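Side-chain contacts in single-stranded-DNA-specific exonuclease RecJ (Thermus thermophilus, PDB 2ZXR), which degrades single-stranded DNA, but not single-stranded RNA, in the 5' to 3' direction with the help of divalent metal ions such as magnesium or manganese: residues 265-268 against 269-273; 288-292 against 293-297; 305-308 against 309-313; 374-377 against 378-381. All blocks are in the same frame, centred on the assembly; numbering follows the deposited sequence.

Contact 1: 265-268 against 269-273; sequences AFRI and APRIN
Arg271 turns its guanidinium back toward the preceding turn of helix 261-277 and gives an NH1 hydrogen to the carbonyl oxygen of Arg267, NH1 to O 3.2 Å. The bond is bent: the N-H...O angle is 138° and the acceptor lies 28° out of the guanidinium plane. A sharp bend at chi2 (82°) folds the Arg271 chain over that carbonyl, and its CD sits 3.0 Å from Arg267 O, so the aliphatic part crowds the oxygen as well. One residue on, Ile268 O receives two weak backbone bonds, from Arg271 N and, at 3.4 Å, from Ile272 N.

The irregularity probably stems from Pro270, which has no N-H to offer the turn before it. Its ring fills the place instead: Pro270 CD lies 3.3 Å from Ala265 O, and CG lies 3.5 Å from Phe266 O. The helix is kinked here, with a wider pi-type turn at 265-268. On the buried side Ile268 CG2 meets Ile272 CD1 at 4.3 Å, one turn apart, and both side chains touch Leu251 of helix 246-254. Pro270 and Arg271 pack instead on helix 293-321, while past the kink Asn273 OD1 accepts from Ala83 N, next to the manganese ligands Asp82 and Asp84.

Arg271 N bonds weakly to Ile268 O rather than to Arg267 O, and the Arg271 side chain supplies Arg267 O with a donor in its place, so that carbonyl keeps a hydrogen-bond partner at the kink.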
ATOM      1  N   ALA A 265      -3.015   0.343 -12.644  1.00 17.98           N
ATOM      2  CA  ALA A 265      -1.715  -0.144 -12.203  1.00 18.60           C
ATOM      3  C   ALA A 265      -1.315  -1.509 -12.782  1.00 19.75           C
ATOM      4  O   ALA A 265      -0.172  -1.722 -13.190  1.00 19.51           O
ATOM      5  CB  ALA A 265      -1.684  -0.196 -10.665  1.00 17.40           C
ATOM      6  N   PHE A 266      -2.259  -2.430 -12.821  1.00 20.29           N
ATOM      7  CA  PHE A 266      -1.973  -3.762 -13.310  1.00 22.36           C
ATOM      8  C   PHE A 266      -2.411  -4.093 -14.721  1.00 21.84           C
ATOM      9  O   PHE A 266      -1.975  -5.111 -15.267  1.00 22.38           O
ATOM     10  CB  PHE A 266      -2.557  -4.796 -12.331  1.00 25.94           C
ATOM     11  CG  PHE A 266      -1.815  -4.854 -11.021  1.00 29.88           C
ATOM     12  CD1 PHE A 266      -0.776  -5.755 -10.837  1.00 31.64           C
ATOM     13  CD2 PHE A 266      -2.121  -3.966  -9.992  1.00 31.05           C
ATOM     14  CE1 PHE A 266      -0.054  -5.764  -9.643  1.00 33.16           C
ATOM     15  CE2 PHE A 266      -1.414  -3.965  -8.805  1.00 31.15           C
ATOM     16  CZ  PHE A 266      -0.380  -4.862  -8.625  1.00 33.28           C
ATOM     17  N   ARG A 267      -3.266  -3.281 -15.323  1.00 20.78           N
ATOM     18  CA  ARG A 267      -3.702  -3.615 -16.680  1.00 21.28           C
ATOM     19  C   ARG A 267      -3.404  -2.572 -17.738  1.00 19.86           C
ATOM     20  O   ARG A 267      -2.947  -2.895 -18.840  1.00 20.46           O
ATOM     21  CB  ARG A 267      -5.201  -3.947 -16.669  1.00 23.02           C
ATOM     22  CG  ARG A 267      -5.493  -5.155 -15.787  1.00 26.06           C
ATOM     23  CD  ARG A 267      -6.976  -5.503 -15.663  1.00 29.34           C
ATOM     24  NE  ARG A 267      -7.068  -6.867 -15.144  1.00 32.32           N
ATOM     25  CZ  ARG A 267      -8.035  -7.320 -14.359  1.00 34.10           C
ATOM     26  NH1 ARG A 267      -9.030  -6.513 -13.975  1.00 34.97           N
ATOM     27  NH2 ARG A 267      -8.007  -8.587 -13.962  1.00 34.34           N
ATOM     28  N   ILE A 268      -3.632  -1.318 -17.408  1.00 19.04           N
ATOM     29  CA  ILE A 268      -3.391  -0.274 -18.374  1.00 19.34           C
ATOM     30  C   ILE A 268      -1.922   0.130 -18.500  1.00 19.80           C
ATOM     31  O   ILE A 268      -1.340   0.048 -19.582  1.00 21.12           O
ATOM     32  CB  ILE A 268      -4.267   0.952 -18.062  1.00 18.42           C
ATOM     33  CG1 ILE A 268      -5.746   0.543 -18.165  1.00 19.28           C
ATOM     34  CG2 ILE A 268      -3.949   2.095 -19.023  1.00 16.83           C
ATOM     35  CD1 ILE A 268      -6.758   1.687 -17.924  1.00 20.37           C
ATOM     36  N   ALA A 269      -1.315   0.551 -17.404  1.00 20.11           N
ATOM     37  CA  ALA A 269       0.063   0.985 -17.453  1.00 21.06           C
ATOM     38  C   ALA A 269       1.029  -0.081 -17.968  1.00 20.58           C
ATOM     39  O   ALA A 269       1.946   0.237 -18.712  1.00 21.57           O
ATOM     40  CB  ALA A 269       0.506   1.483 -16.082  1.00 20.86           C
ATOM     41  N   PRO A 270       0.865  -1.348 -17.549  1.00 21.70           N
ATOM     42  CA  PRO A 270       1.795  -2.366 -18.055  1.00 22.05           C
ATOM     43  C   PRO A 270       1.780  -2.486 -19.576  1.00 22.62           C
ATOM     44  O   PRO A 270       2.824  -2.764 -20.178  1.00 23.56           O
ATOM     45  CB  PRO A 270       1.329  -3.647 -17.363  1.00 21.63           C
ATOM     46  CG  PRO A 270       0.843  -3.115 -16.037  1.00 23.28           C
ATOM     47  CD  PRO A 270       0.037  -1.893 -16.459  1.00 21.15           C
ATOM     48  N   ARG A 271       0.620  -2.297 -20.207  1.00 22.79           N
ATOM     49  CA  ARG A 271       0.554  -2.394 -21.678  1.00 23.59           C
ATOM     50  C   ARG A 271       1.370  -1.261 -22.315  1.00 22.85           C
ATOM     51  O   ARG A 271       2.100  -1.457 -23.291  1.00 20.68           O
ATOM     52  CB  ARG A 271      -0.871  -2.274 -22.187  1.00 25.93           C
ATOM     53  CG  ARG A 271      -1.534  -3.564 -22.554  1.00 29.98           C
ATOM     54  CD  ARG A 271      -2.096  -4.252 -21.352  1.00 32.57           C
ATOM     55  NE  ARG A 271      -2.957  -5.369 -21.732  1.00 33.96           N
ATOM     56  CZ  ARG A 271      -3.517  -6.191 -20.856  1.00 33.20           C
ATOM     57  NH1 ARG A 271      -3.316  -6.010 -19.567  1.00 33.08           N
ATOM     58  NH2 ARG A 271      -4.232  -7.219 -21.266  1.00 34.14           N
ATOM     59  N   ILE A 272       1.223  -0.072 -21.749  1.00 20.68           N
ATOM     60  CA  ILE A 272       1.937   1.083 -22.226  1.00 20.56           C
ATOM     61  C   ILE A 272       3.435   0.902 -21.958  1.00 21.28           C
ATOM     62  O   ILE A 272       4.268   1.178 -22.833  1.00 20.44           O
ATOM     63  CB  ILE A 272       1.442   2.369 -21.485  1.00 20.92           C
ATOM     64  CG1 ILE A 272      -0.006   2.667 -21.877  1.00 20.08           C
ATOM     65  CG2 ILE A 272       2.358   3.540 -21.807  1.00 19.09           C
ATOM     66  CD1 ILE A 272      -0.634   3.828 -21.126  1.00 21.54           C
ATOM     67  N   ASN A 273       3.785   0.425 -20.755  1.00 20.55           N
ATOM     68  CA  ASN A 273       5.201   0.265 -20.427  1.00 21.45           C
ATOM     69  C   ASN A 273       5.891  -0.783 -21.273  1.00 22.08           C
ATOM     70  O   ASN A 273       7.066  -0.639 -21.581  1.00 22.75           O
ATOM     71  CB  ASN A 273       5.419  -0.080 -18.937  1.00 20.85           C
ATOM     72  CG  ASN A 273       5.123   1.093 -18.011  1.00 20.78           C
ATOM     73  OD1 ASN A 273       5.283   2.257 -18.388  1.00 22.63           O
ATOM     74  ND2 ASN A 273       4.709   0.794 -16.796  1.00 18.27           N
TER

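Contact 2: 288-292 against 293-297; sequences LLTDD and AAEAQ
Two acidic side chains, Asp292 and Glu295, come within 4.4 Å (OD2 to OE1) at the start of helix 293-321, yet each carboxylate has donors that help offset the like charge. Thr290 gives its hydroxyl hydrogen to Glu295, OG1 to OE1 2.6 Å, approaching from above the carboxylate plane. The same OG1 accepts from the backbone N of Asp292 at 3.0 Å, closing an ST turn. With OG1 anti to the Thr290 N (chi1 -172°), the hydroxyl is directed forward along the chain toward both partners, while CG2 rests on Ala296 CB at 3.8 Å.

Asp292 is the N-cap of the helix. Its OD1 takes a fairly straight bond from Glu295 N (3.1 Å, 163°), which meets the carboxylate from above its plane, and a weak one from Ala294 N. The first regular helical bond follows, Ala296 N to Asp292 O at 2.9 Å. The two carboxylate planes stand 71° apart and the side chains cross at about a right angle, with Asp292 CG 3.7 Å from Glu295 CB. The N-terminal helix end probably helps stabilise the negative charge of Asp292. Glu295 OE2 also forms a salt bridge with Arg286 of the preceding helix 281-289, and Asp291 OD2 pairs with Arg94 of helix 83-98.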
ATOM      1  N   LEU A 288      -2.050   7.439 -27.627  1.00 19.57           N
ATOM      2  CA  LEU A 288      -2.528   8.527 -26.764  1.00 20.60           C
ATOM      3  C   LEU A 288      -2.811   9.847 -27.497  1.00 20.41           C
ATOM      4  O   LEU A 288      -3.526  10.719 -26.966  1.00 19.66           O
ATOM      5  CB  LEU A 288      -1.504   8.789 -25.633  1.00 18.39           C
ATOM      6  CG  LEU A 288      -1.183   7.571 -24.756  1.00 19.13           C
ATOM      7  CD1 LEU A 288      -0.194   7.934 -23.679  1.00 17.46           C
ATOM      8  CD2 LEU A 288      -2.459   7.052 -24.143  1.00 18.77           C
ATOM      9  N   LEU A 289      -2.252   9.987 -28.698  1.00 19.63           N
ATOM     10  CA  LEU A 289      -2.414  11.202 -29.499  1.00 20.16           C
ATOM     11  C   LEU A 289      -3.482  11.151 -30.604  1.00 21.58           C
ATOM     12  O   LEU A 289      -3.991  12.201 -31.021  1.00 19.32           O
ATOM     13  CB  LEU A 289      -1.080  11.571 -30.149  1.00 19.82           C
ATOM     14  CG  LEU A 289       0.089  11.944 -29.236  1.00 21.37           C
ATOM     15  CD1 LEU A 289       1.378  12.200 -30.075  1.00 19.53           C
ATOM     16  CD2 LEU A 289      -0.298  13.179 -28.433  1.00 20.20           C
ATOM     17  N   THR A 290      -3.839   9.948 -31.069  1.00 21.79           N
ATOM     18  CA  THR A 290      -4.797   9.865 -32.154  1.00 22.63           C
ATOM     19  C   THR A 290      -6.262  10.062 -31.760  1.00 23.52           C
ATOM     20  O   THR A 290      -6.659   9.771 -30.648  1.00 23.06           O
ATOM     21  CB  THR A 290      -4.645   8.527 -32.942  1.00 23.20           C
ATOM     22  OG1 THR A 290      -5.484   8.566 -34.108  1.00 23.72           O
ATOM     23  CG2 THR A 290      -5.065   7.316 -32.069  1.00 23.69           C
ATOM     24  N   ASP A 291      -7.061  10.567 -32.698  1.00 23.89           N
ATOM     25  CA  ASP A 291      -8.491  10.791 -32.480  1.00 23.50           C
ATOM     26  C   ASP A 291      -9.236   9.856 -33.435  1.00 23.27           C
ATOM     27  O   ASP A 291     -10.463   9.861 -33.504  1.00 23.35           O
ATOM     28  CB  ASP A 291      -8.861  12.245 -32.802  1.00 24.70           C
ATOM     29  CG  ASP A 291      -8.273  13.244 -31.804  1.00 25.86           C
ATOM     30  OD1 ASP A 291      -8.025  14.388 -32.219  1.00 27.54           O
ATOM     31  OD2 ASP A 291      -8.077  12.910 -30.608  1.00 25.39           O
ATOM     32  N   ASP A 292      -8.478   9.051 -34.170  1.00 22.37           N
ATOM     33  CA  ASP A 292      -9.053   8.107 -35.134  1.00 22.49           C
ATOM     34  C   ASP A 292      -9.267   6.801 -34.370  1.00 22.13           C
ATOM     35  O   ASP A 292      -8.317   6.125 -34.004  1.00 21.55           O
ATOM     36  CB  ASP A 292      -8.053   7.928 -36.291  1.00 24.46           C
ATOM     37  CG  ASP A 292      -8.481   6.892 -37.316  1.00 25.72           C
ATOM     38  OD1 ASP A 292      -9.321   6.007 -37.037  1.00 25.95           O
ATOM     39  OD2 ASP A 292      -7.929   6.963 -38.430  1.00 29.02           O
ATOM     40  N   ALA A 293     -10.517   6.448 -34.132  1.00 21.61           N
ATOM     41  CA  ALA A 293     -10.823   5.248 -33.356  1.00 22.15           C
ATOM     42  C   ALA A 293     -10.304   3.941 -33.953  1.00 23.25           C
ATOM     43  O   ALA A 293      -9.905   3.040 -33.211  1.00 22.56           O
ATOM     44  CB  ALA A 293     -12.324   5.155 -33.132  1.00 20.49           C
ATOM     45  N   ALA A 294     -10.327   3.842 -35.284  1.00 22.94           N
ATOM     46  CA  ALA A 294      -9.869   2.651 -35.980  1.00 24.23           C
ATOM     47  C   ALA A 294      -8.366   2.496 -35.815  1.00 24.13           C
ATOM     48  O   ALA A 294      -7.878   1.407 -35.607  1.00 24.97           O
ATOM     49  CB  ALA A 294     -10.218   2.745 -37.467  1.00 25.93           C
ATOM     50  N   GLU A 295      -7.634   3.592 -35.934  1.00 24.59           N
ATOM     51  CA  GLU A 295      -6.199   3.541 -35.763  1.00 24.90           C
ATOM     52  C   GLU A 295      -5.909   3.201 -34.289  1.00 24.69           C
ATOM     53  O   GLU A 295      -5.044   2.388 -33.981  1.00 24.25           O
ATOM     54  CB  GLU A 295      -5.578   4.887 -36.139  1.00 25.26           C
ATOM     55  CG  GLU A 295      -4.088   4.977 -35.821  1.00 26.80           C
ATOM     56  CD  GLU A 295      -3.496   6.372 -36.032  1.00 27.45           C
ATOM     57  OE1 GLU A 295      -4.258   7.369 -36.051  1.00 28.80           O
ATOM     58  OE2 GLU A 295      -2.258   6.477 -36.161  1.00 27.72           O
ATOM     59  N   ALA A 296      -6.644   3.826 -33.378  1.00 24.89           N
ATOM     60  CA  ALA A 296      -6.441   3.552 -31.961  1.00 24.56           C
ATOM     61  C   ALA A 296      -6.717   2.054 -31.705  1.00 24.98           C
ATOM     62  O   ALA A 296      -5.912   1.371 -31.056  1.00 24.11           O
ATOM     63  CB  ALA A 296      -7.369   4.424 -31.121  1.00 23.81           C
ATOM     64  N   GLN A 297      -7.839   1.545 -32.226  1.00 24.88           N
ATOM     65  CA  GLN A 297      -8.194   0.128 -32.047  1.00 25.99           C
ATOM     66  C   GLN A 297      -7.024  -0.770 -32.463  1.00 25.96           C
ATOM     67  O   GLN A 297      -6.611  -1.666 -31.721  1.00 24.66           O
ATOM     68  CB  GLN A 297      -9.447  -0.210 -32.860  1.00 28.15           C
ATOM     69  CG  GLN A 297      -9.951  -1.682 -32.769  1.00 31.76           C
ATOM     70  CD  GLN A 297     -11.183  -1.925 -33.676  1.00 33.33           C
ATOM     71  OE1 GLN A 297     -11.107  -1.796 -34.908  1.00 35.85           O
ATOM     72  NE2 GLN A 297     -12.314  -2.251 -33.071  1.00 34.38           N
TER

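Contact 3: 305-308 against 309-313; sequences RLNA and RRQTL
Within the long helix 293-321, one turn carries an i to i+3 side-chain bond between Asn307 and Arg310 on the face toward helix 261-277. Arg310 NH2 donates to Asn307 OD1 at 2.6 Å with an N-H...O angle of 164°, and the oxygen sits at the edge of the guanidinium, in its plane. The two side chains run side by side in the same direction, their flat groups turned 57° apart. Asn307 sends CG anti to its own N (chi1 -170°), and the bends of Arg310 at chi2 and chi3 swing its guanidinium alongside the amide.

Gln311 closes over the group: its CG lies 3.8 Å above the centre of the Arg310 guanidinium. The Asn307 and Gln311 side chains meet at a slant, with Asn307 ND2 3.3 Å from Gln311 OE1. A salt bridge from Arg310 NH1 to Glu314 grips the guanidinium at a second point and probably limits its rotation. Asn307 and Arg310 also touch Arg271 and Pro270, respectively, of the neighbouring helix.

On the exposed face Thr312 hydrogen-bonds Ala308 O twice, through its backbone N at 3.0 Å and through OG1 at 2.7 Å, from opposite faces of the carbonyl plane. Farther along, Leu313 CD2 covers a face of the Arg309 guanidinium, 3.7 Å above its centre. A threonine hydroxyl returning to the carbonyl four residues earlier, beside the regular i to i+4 backbone bonds, is a common feature of alpha-helices.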
ATOM      1  N   ARG A 305      -0.093  -7.154 -27.996  1.00 25.04           N
ATOM      2  CA  ARG A 305       0.919  -8.057 -28.487  1.00 25.75           C
ATOM      3  C   ARG A 305       2.263  -7.800 -27.821  1.00 24.60           C
ATOM      4  O   ARG A 305       2.971  -8.731 -27.451  1.00 24.38           O
ATOM      5  CB  ARG A 305       1.073  -7.924 -29.999  1.00 28.45           C
ATOM      6  CG  ARG A 305       1.834  -9.102 -30.582  1.00 32.46           C
ATOM      7  CD  ARG A 305       2.562  -8.739 -31.859  1.00 36.87           C
ATOM      8  NE  ARG A 305       3.600  -7.748 -31.606  1.00 38.96           N
ATOM      9  CZ  ARG A 305       3.718  -6.623 -32.292  1.00 40.05           C
ATOM     10  NH1 ARG A 305       2.855  -6.374 -33.267  1.00 40.63           N
ATOM     11  NH2 ARG A 305       4.685  -5.756 -32.004  1.00 39.88           N
ATOM     12  N   LEU A 306       2.625  -6.532 -27.668  1.00 23.24           N
ATOM     13  CA  LEU A 306       3.896  -6.214 -27.032  1.00 22.91           C
ATOM     14  C   LEU A 306       3.905  -6.683 -25.566  1.00 22.74           C
ATOM     15  O   LEU A 306       4.911  -7.210 -25.074  1.00 21.71           O
ATOM     16  CB  LEU A 306       4.164  -4.705 -27.110  1.00 21.87           C
ATOM     17  CG  LEU A 306       4.553  -4.218 -28.510  1.00 23.54           C
ATOM     18  CD1 LEU A 306       4.220  -2.743 -28.641  1.00 22.05           C
ATOM     19  CD2 LEU A 306       6.068  -4.496 -28.774  1.00 22.25           C
ATOM     20  N   ASN A 307       2.788  -6.480 -24.874  1.00 21.50           N
ATOM     21  CA  ASN A 307       2.684  -6.898 -23.476  1.00 23.32           C
ATOM     22  C   ASN A 307       2.770  -8.431 -23.344  1.00 23.14           C
ATOM     23  O   ASN A 307       3.344  -8.940 -22.384  1.00 22.82           O
ATOM     24  CB  ASN A 307       1.369  -6.401 -22.879  1.00 24.24           C
ATOM     25  CG  ASN A 307       1.304  -6.599 -21.377  1.00 25.30           C
ATOM     26  OD1 ASN A 307       2.104  -6.033 -20.624  1.00 26.27           O
ATOM     27  ND2 ASN A 307       0.350  -7.401 -20.935  1.00 26.23           N
ATOM     28  N   ALA A 308       2.210  -9.151 -24.315  1.00 21.88           N
ATOM     29  CA  ALA A 308       2.263 -10.616 -24.307  1.00 23.35           C
ATOM     30  C   ALA A 308       3.708 -11.063 -24.533  1.00 23.80           C
ATOM     31  O   ALA A 308       4.158 -12.073 -23.980  1.00 23.61           O
ATOM     32  CB  ALA A 308       1.350 -11.205 -25.409  1.00 23.39           C
ATOM     33  N   ARG A 309       4.437 -10.303 -25.346  1.00 24.17           N
ATOM     34  CA  ARG A 309       5.838 -10.610 -25.614  1.00 24.47           C
ATOM     35  C   ARG A 309       6.644 -10.353 -24.330  1.00 24.14           C
ATOM     36  O   ARG A 309       7.417 -11.194 -23.895  1.00 23.68           O
ATOM     37  CB  ARG A 309       6.346  -9.746 -26.772  1.00 26.51           C
ATOM     38  CG  ARG A 309       7.838  -9.890 -27.122  1.00 29.93           C
ATOM     39  CD  ARG A 309       8.237 -11.342 -27.452  1.00 33.84           C
ATOM     40  NE  ARG A 309       9.618 -11.417 -27.935  1.00 36.62           N
ATOM     41  CZ  ARG A 309      10.324 -12.540 -28.049  1.00 38.53           C
ATOM     42  NH1 ARG A 309       9.787 -13.709 -27.711  1.00 40.42           N
ATOM     43  NH2 ARG A 309      11.576 -12.500 -28.494  1.00 39.09           N
ATOM     44  N   ARG A 310       6.438  -9.195 -23.715  1.00 23.07           N
ATOM     45  CA  ARG A 310       7.125  -8.854 -22.476  1.00 22.93           C
ATOM     46  C   ARG A 310       6.859  -9.962 -21.446  1.00 23.58           C
ATOM     47  O   ARG A 310       7.778 -10.423 -20.761  1.00 22.09           O
ATOM     48  CB  ARG A 310       6.621  -7.495 -21.955  1.00 23.33           C
ATOM     49  CG  ARG A 310       7.314  -6.955 -20.678  1.00 24.98           C
ATOM     50  CD  ARG A 310       6.597  -7.434 -19.396  1.00 28.58           C
ATOM     51  NE  ARG A 310       5.181  -7.031 -19.337  1.00 28.45           N
ATOM     52  CZ  ARG A 310       4.360  -7.321 -18.327  1.00 28.63           C
ATOM     53  NH1 ARG A 310       4.803  -8.008 -17.281  1.00 30.30           N
ATOM     54  NH2 ARG A 310       3.085  -6.951 -18.360  1.00 26.25           N
ATOM     55  N   GLN A 311       5.600 -10.402 -21.361  1.00 23.26           N
ATOM     56  CA  GLN A 311       5.227 -11.434 -20.405  1.00 23.45           C
ATOM     57  C   GLN A 311       5.946 -12.737 -20.661  1.00 23.29           C
ATOM     58  O   GLN A 311       6.410 -13.372 -19.725  1.00 22.24           O
ATOM     59  CB  GLN A 311       3.718 -11.673 -20.438  1.00 24.45           C
ATOM     60  CG  GLN A 311       2.951 -10.626 -19.656  1.00 27.61           C
ATOM     61  CD  GLN A 311       1.467 -10.600 -19.994  1.00 29.14           C
ATOM     62  OE1 GLN A 311       0.648 -10.155 -19.191  1.00 30.76           O
ATOM     63  NE2 GLN A 311       1.120 -11.066 -21.191  1.00 29.71           N
ATOM     64  N   THR A 312       6.036 -13.117 -21.931  1.00 23.38           N
ATOM     65  CA  THR A 312       6.688 -14.345 -22.331  1.00 24.23           C
ATOM     66  C   THR A 312       8.161 -14.324 -21.978  1.00 24.80           C
ATOM     67  O   THR A 312       8.655 -15.252 -21.352  1.00 26.28           O
ATOM     68  CB  THR A 312       6.531 -14.587 -23.840  1.00 25.24           C
ATOM     69  OG1 THR A 312       5.133 -14.579 -24.166  1.00 23.44           O
ATOM     70  CG2 THR A 312       7.141 -15.947 -24.233  1.00 23.31           C
ATOM     71  N   LEU A 313       8.864 -13.269 -22.371  1.00 25.05           N
ATOM     72  CA  LEU A 313      10.290 -13.140 -22.053  1.00 25.00           C
ATOM     73  C   LEU A 313      10.518 -13.130 -20.538  1.00 24.77           C
ATOM     74  O   LEU A 313      11.418 -13.814 -20.028  1.00 25.09           O
ATOM     75  CB  LEU A 313      10.860 -11.851 -22.645  1.00 24.42           C
ATOM     76  CG  LEU A 313      10.924 -11.780 -24.169  1.00 25.94           C
ATOM     77  CD1 LEU A 313      11.193 -10.328 -24.628  1.00 26.88           C
ATOM     78  CD2 LEU A 313      12.049 -12.720 -24.665  1.00 25.01           C
TER

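Contact 4: 374-377 against 378-381; sequences PISA and VEAL
Ala377 O is approached by two backbone N-H groups: Leu381 N binds it at 3.2 Å, in the carbonyl plane with an N-H...O angle of 152°, while Ala380 N adds a weak bond with an angle of only 123°. Ala380 N has its better acceptor in Ser376 O at 3.0 Å, so this one amide hydrogen is shared between two successive carbonyls.

Ser376 occupies the N-cap position. Its hydroxyl oxygen, set anti to the backbone N (chi1 170°), lies ahead of the first turn and accepts a long, weak bond from Glu379 N, OG to N 3.4 Å. Glu379 folds its aliphatic chain against the cap, CG to Ser376 OG 3.4 Å and CB to Ser376 CB 3.7 Å. The bend at chi2 then carries the carboxylate away, and its OE2 forms a salt bridge with Arg382. Val378 CG1 also comes near, 3.8 Å from Ser376 OG.

Ala377 and Leu381 lean on Ala398 of strand 397-401, and Ala380 meets Tyr417 of helix 407-419. A serine N-cap opening a short helix, here 377-383 between strands 366-370 and 390-393 of the DHHA1 domain, is a classic helix-start motif.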
ATOM      1  N   PRO A 374      17.333  -2.566   4.933  1.00 34.09           N
ATOM      2  CA  PRO A 374      18.295  -1.502   5.188  1.00 34.19           C
ATOM      3  C   PRO A 374      19.349  -1.477   4.094  1.00 34.20           C
ATOM      4  O   PRO A 374      20.396  -0.867   4.258  1.00 35.01           O
ATOM      5  CB  PRO A 374      18.873  -1.895   6.534  1.00 34.25           C
ATOM      6  CG  PRO A 374      18.984  -3.386   6.398  1.00 34.39           C
ATOM      7  CD  PRO A 374      17.646  -3.749   5.767  1.00 34.62           C
ATOM      8  N   ILE A 375      19.097  -2.150   2.978  1.00 33.18           N
ATOM      9  CA  ILE A 375      20.114  -2.133   1.938  1.00 31.51           C
ATOM     10  C   ILE A 375      19.754  -1.270   0.765  1.00 30.87           C
ATOM     11  O   ILE A 375      18.800  -1.544   0.034  1.00 30.48           O
ATOM     12  CB  ILE A 375      20.443  -3.525   1.433  1.00 31.64           C
ATOM     13  CG1 ILE A 375      20.864  -4.400   2.610  1.00 30.80           C
ATOM     14  CG2 ILE A 375      21.573  -3.444   0.401  1.00 31.13           C
ATOM     15  CD1 ILE A 375      21.138  -5.798   2.211  1.00 33.66           C
ATOM     16  N   SER A 376      20.553  -0.226   0.601  1.00 29.48           N
ATOM     17  CA  SER A 376      20.398   0.730  -0.470  1.00 28.27           C
ATOM     18  C   SER A 376      21.000   0.212  -1.777  1.00 28.10           C
ATOM     19  O   SER A 376      22.190  -0.156  -1.843  1.00 27.48           O
ATOM     20  CB  SER A 376      21.058   2.050  -0.077  1.00 26.70           C
ATOM     21  OG  SER A 376      21.112   2.926  -1.186  1.00 27.03           O
ATOM     22  N   ALA A 377      20.158   0.194  -2.808  1.00 27.03           N
ATOM     23  CA  ALA A 377      20.536  -0.259  -4.129  1.00 27.58           C
ATOM     24  C   ALA A 377      21.733   0.510  -4.678  1.00 28.46           C
ATOM     25  O   ALA A 377      22.777  -0.084  -4.994  1.00 27.37           O
ATOM     26  CB  ALA A 377      19.343  -0.123  -5.092  1.00 26.31           C
ATOM     27  N   VAL A 378      21.588   1.829  -4.767  1.00 28.12           N
ATOM     28  CA  VAL A 378      22.638   2.644  -5.327  1.00 29.26           C
ATOM     29  C   VAL A 378      23.913   2.685  -4.488  1.00 30.36           C
ATOM     30  O   VAL A 378      25.005   2.829  -5.036  1.00 31.13           O
ATOM     31  CB  VAL A 378      22.112   4.080  -5.648  1.00 28.98           C
ATOM     32  CG1 VAL A 378      21.777   4.858  -4.364  1.00 28.37           C
ATOM     33  CG2 VAL A 378      23.121   4.818  -6.486  1.00 28.90           C
ATOM     34  N   GLU A 379      23.796   2.539  -3.172  1.00 31.22           N
ATOM     35  CA  GLU A 379      24.988   2.548  -2.324  1.00 31.88           C
ATOM     36  C   GLU A 379      25.731   1.215  -2.493  1.00 31.00           C
ATOM     37  O   GLU A 379      26.947   1.155  -2.361  1.00 31.11           O
ATOM     38  CB  GLU A 379      24.622   2.779  -0.845  1.00 32.85           C
ATOM     39  CG  GLU A 379      24.226   4.217  -0.506  1.00 36.32           C
ATOM     40  CD  GLU A 379      25.304   5.248  -0.879  1.00 38.57           C
ATOM     41  OE1 GLU A 379      26.455   5.123  -0.390  1.00 39.77           O
ATOM     42  OE2 GLU A 379      25.001   6.186  -1.665  1.00 40.29           O
ATOM     43  N   ALA A 380      24.997   0.150  -2.788  1.00 30.34           N
ATOM     44  CA  ALA A 380      25.619  -1.161  -2.996  1.00 29.16           C
ATOM     45  C   ALA A 380      26.461  -1.092  -4.282  1.00 29.26           C
ATOM     46  O   ALA A 380      27.568  -1.643  -4.353  1.00 28.31           O
ATOM     47  CB  ALA A 380      24.552  -2.229  -3.121  1.00 28.97           C
ATOM     48  N   LEU A 381      25.941  -0.392  -5.286  1.00 27.94           N
ATOM     49  CA  LEU A 381      26.665  -0.232  -6.535  1.00 28.69           C
ATOM     50  C   LEU A 381      27.869   0.664  -6.269  1.00 30.11           C
ATOM     51  O   LEU A 381      28.955   0.448  -6.817  1.00 28.75           O
ATOM     52  CB  LEU A 381      25.780   0.405  -7.617  1.00 25.12           C
ATOM     53  CG  LEU A 381      24.578  -0.422  -8.099  1.00 24.95           C
ATOM     54  CD1 LEU A 381      23.925   0.288  -9.314  1.00 22.64           C
ATOM     55  CD2 LEU A 381      25.028  -1.840  -8.482  1.00 22.75           C
TER

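Along the chain the four contacts come in series. Contacts 1 and 3 are the closest pair, centres 12 Å apart, and they touch where helix 261-277 packs on helix 293-321. Contact 2 sits at the start of that second helix, its centre 22 Å from that of contact 3 and 18 Å from that of contact 1. Helix 293-321 joins a capped beginning to a turn packed against helix 261-277, which runs near the metal site. Contact 4 stands apart in the DHHA1 domain, its centre 28 Å from that of contact 1 and 43 Å from that of contact 2. Contact 1 lies nearest the bound magnesium ion, which is about 11 Å from the Ala269 side chain.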